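PDB 6N1B: carbohydrate-binding protein from Flavonifractor plautii, which removes the acetyl group from N-acetylgalactosamine of the blood group A antigen, probably by metal-assisted hydrolysis, and binds the blood group B trisaccharide. Local coordinates for residues A[395-398]-A[399-403]. Residues are numbered along the deposited sequence; the frame is centred on the assembly and turned at random.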
loop_
_atom_site.group_PDB
_atom_site.type_symbol
_atom_site.label_atom_id
_atom_site.label_comp_id
_atom_site.label_asym_id
_atom_site.label_seq_id
_atom_site.Cartn_x
_atom_site.Cartn_y
_atom_site.Cartn_z
ATOM N N SER A 395 -6.967 -13.388 -14.794
ATOM C CA SER A 395 -5.980 -13.461 -15.843
ATOM C C SER A 395 -5.622 -12.034 -16.297
ATOM O O SER A 395 -6.545 -11.225 -16.470
ATOM C CB SER A 395 -6.610 -14.251 -17.045
ATOM O OG SER A 395 -6.234 -13.891 -18.261
ATOM N N PHE A 396 -4.355 -11.801 -16.488
ATOM C CA PHE A 396 -3.921 -10.478 -17.012
ATOM C C PHE A 396 -4.585 -10.220 -18.386
ATOM O O PHE A 396 -5.139 -9.100 -18.601
ATOM C CB PHE A 396 -2.405 -10.479 -17.169
ATOM C CG PHE A 396 -1.911 -9.194 -17.839
ATOM C CD1 PHE A 396 -1.809 -8.054 -17.138
ATOM C CD2 PHE A 396 -1.548 -9.179 -19.175
ATOM C CE1 PHE A 396 -1.301 -6.847 -17.752
ATOM C CE2 PHE A 396 -1.151 -8.012 -19.762
ATOM C CZ PHE A 396 -1.052 -6.886 -19.050
ATOM N N VAL A 397 -4.648 -11.226 -19.261
ATOM C CA VAL A 397 -5.233 -11.000 -20.564
ATOM C C VAL A 397 -6.717 -10.695 -20.428
ATOM O O VAL A 397 -7.224 -9.782 -21.093
ATOM C CB VAL A 397 -4.954 -12.221 -21.501
ATOM C CG1 VAL A 397 -5.775 -12.209 -22.748
ATOM C CG2 VAL A 397 -3.468 -12.318 -21.803
ATOM N N GLU A 398 -7.445 -11.469 -19.603
ATOM C CA GLU A 398 -8.857 -11.187 -19.509
ATOM C C GLU A 398 -9.146 -9.816 -18.889
ATOM O O GLU A 398 -10.083 -9.101 -19.296
ATOM C CB GLU A 398 -9.594 -12.313 -18.681
ATOM C CG GLU A 398 -9.574 -13.634 -19.403
ATOM C CD GLU A 398 -10.403 -13.711 -20.635
ATOM O OE1 GLU A 398 -11.304 -12.882 -20.892
ATOM O OE2 GLU A 398 -10.206 -14.733 -21.393
ATOM N N MET A 399 -8.326 -9.445 -17.925
ATOM C CA MET A 399 -8.422 -8.119 -17.327
ATOM C C MET A 399 -8.270 -7.034 -18.415
ATOM O O MET A 399 -9.091 -6.083 -18.497
ATOM C CB MET A 399 -7.376 -7.943 -16.286
ATOM C CG MET A 399 -7.315 -6.519 -15.665
ATOM S SD MET A 399 -5.722 -6.228 -14.816
ATOM C CE MET A 399 -4.633 -6.184 -16.181
ATOM N N MET A 400 -7.207 -7.153 -19.207
ATOM C CA MET A 400 -6.935 -6.163 -20.304
ATOM C C MET A 400 -8.106 -6.116 -21.301
ATOM O O MET A 400 -8.481 -5.024 -21.729
ATOM C CB MET A 400 -5.668 -6.537 -20.998
ATOM C CG MET A 400 -4.406 -6.362 -20.148
ATOM S SD MET A 400 -4.025 -4.672 -19.667
ATOM C CE MET A 400 -3.374 -4.056 -21.217
ATOM N N ARG A 401 -8.691 -7.255 -21.590
ATOM C CA ARG A 401 -9.808 -7.308 -22.556
ATOM C C ARG A 401 -10.979 -6.455 -22.003
ATOM O O ARG A 401 -11.639 -5.662 -22.755
ATOM C CB ARG A 401 -10.267 -8.727 -22.844
ATOM C CG ARG A 401 -9.259 -9.475 -23.621
ATOM C CD ARG A 401 -9.639 -10.930 -23.842
ATOM N NE ARG A 401 -8.666 -11.494 -24.720
ATOM C CZ ARG A 401 -8.619 -12.739 -25.074
ATOM N NH1 ARG A 401 -9.517 -13.637 -24.656
ATOM N NH2 ARG A 401 -7.722 -13.123 -25.899
ATOM N N VAL A 402 -11.235 -6.576 -20.706
ATOM C CA VAL A 402 -12.315 -5.789 -20.119
ATOM C C VAL A 402 -11.924 -4.316 -20.100
ATOM O O VAL A 402 -12.733 -3.433 -20.488
ATOM C CB VAL A 402 -12.692 -6.245 -18.720
ATOM C CG1 VAL A 402 -13.665 -5.344 -18.028
ATOM C CG2 VAL A 402 -13.224 -7.681 -18.765
ATOM N N LEU A 403 -10.719 -3.961 -19.637
ATOM C CA LEU A 403 -10.342 -2.584 -19.567
ATOM C C LEU A 403 -10.386 -1.847 -20.886
ATOM O O LEU A 403 -10.747 -0.644 -20.957
ATOM C CB LEU A 403 -8.959 -2.472 -18.956
ATOM C CG LEU A 403 -8.765 -2.907 -17.512
ATOM C CD1 LEU A 403 -7.292 -2.797 -17.107
ATOM C CD2 LEU A 403 -9.632 -2.080 -16.582
HETATM O O HOH W 1 -12.131 -13.334 -23.133
#
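The first turns of helix 396-404, entered directly from strand 385-395, show how a short helix can be amphipathic within nine residues: Phe396 meets Met399 and Met400 on its buried side, while Glu398 and Val397 meet Arg401 on the other. Ser395 is the N-cap. OG of Ser395 accepts a nearly straight bond from Glu398 N (3.0 Å, 171°), and the Ser395 carbonyl takes Met399 N as the first of a run of i to i+4 backbone bonds, four of which, down to Val402 N to Glu398 O, join 395-398 to 399-403. On the apolar side, the methylene CG of Met400 sits over one face of the Phe396 ring, 3.8 Å from the centroid, in a CH-pi contact. With CG beside the backbone N (chi1 -68°) and a bend at chi2, SD of Met400 comes obliquely to the same ring, 4.4 Å from its centroid, a Met-aromatic contact. Met399 approaches with its terminal methyl, CE lying 3.5 Å from Phe396 CD1. On the outer side, Arg401 is extended from CG to NE and runs alongside Val397, whose CG1 rests over one face of the guanidinium, 3.6 Å from NE. OE2 of Glu398 forms a long salt bridge to Arg401 NH1 (3.5 Å), with carboxylate and guanidinium planes almost perpendicular (84°). A water at the guanidinium edge accepts from NH1; its approach to OE1 of Glu398 is suspiciously short and so doubtful. NE of Arg401 is bonded to the carbonyl of Tyr409, on which Met400 also packs, tying the helix to the segment just after it, near the end of the modelled chain. The buried face rests against the sheets: Phe396 and Met399 touch Met352 of strand 351-361, and Met399 and Leu403 reach Leu303 of strand 300-306.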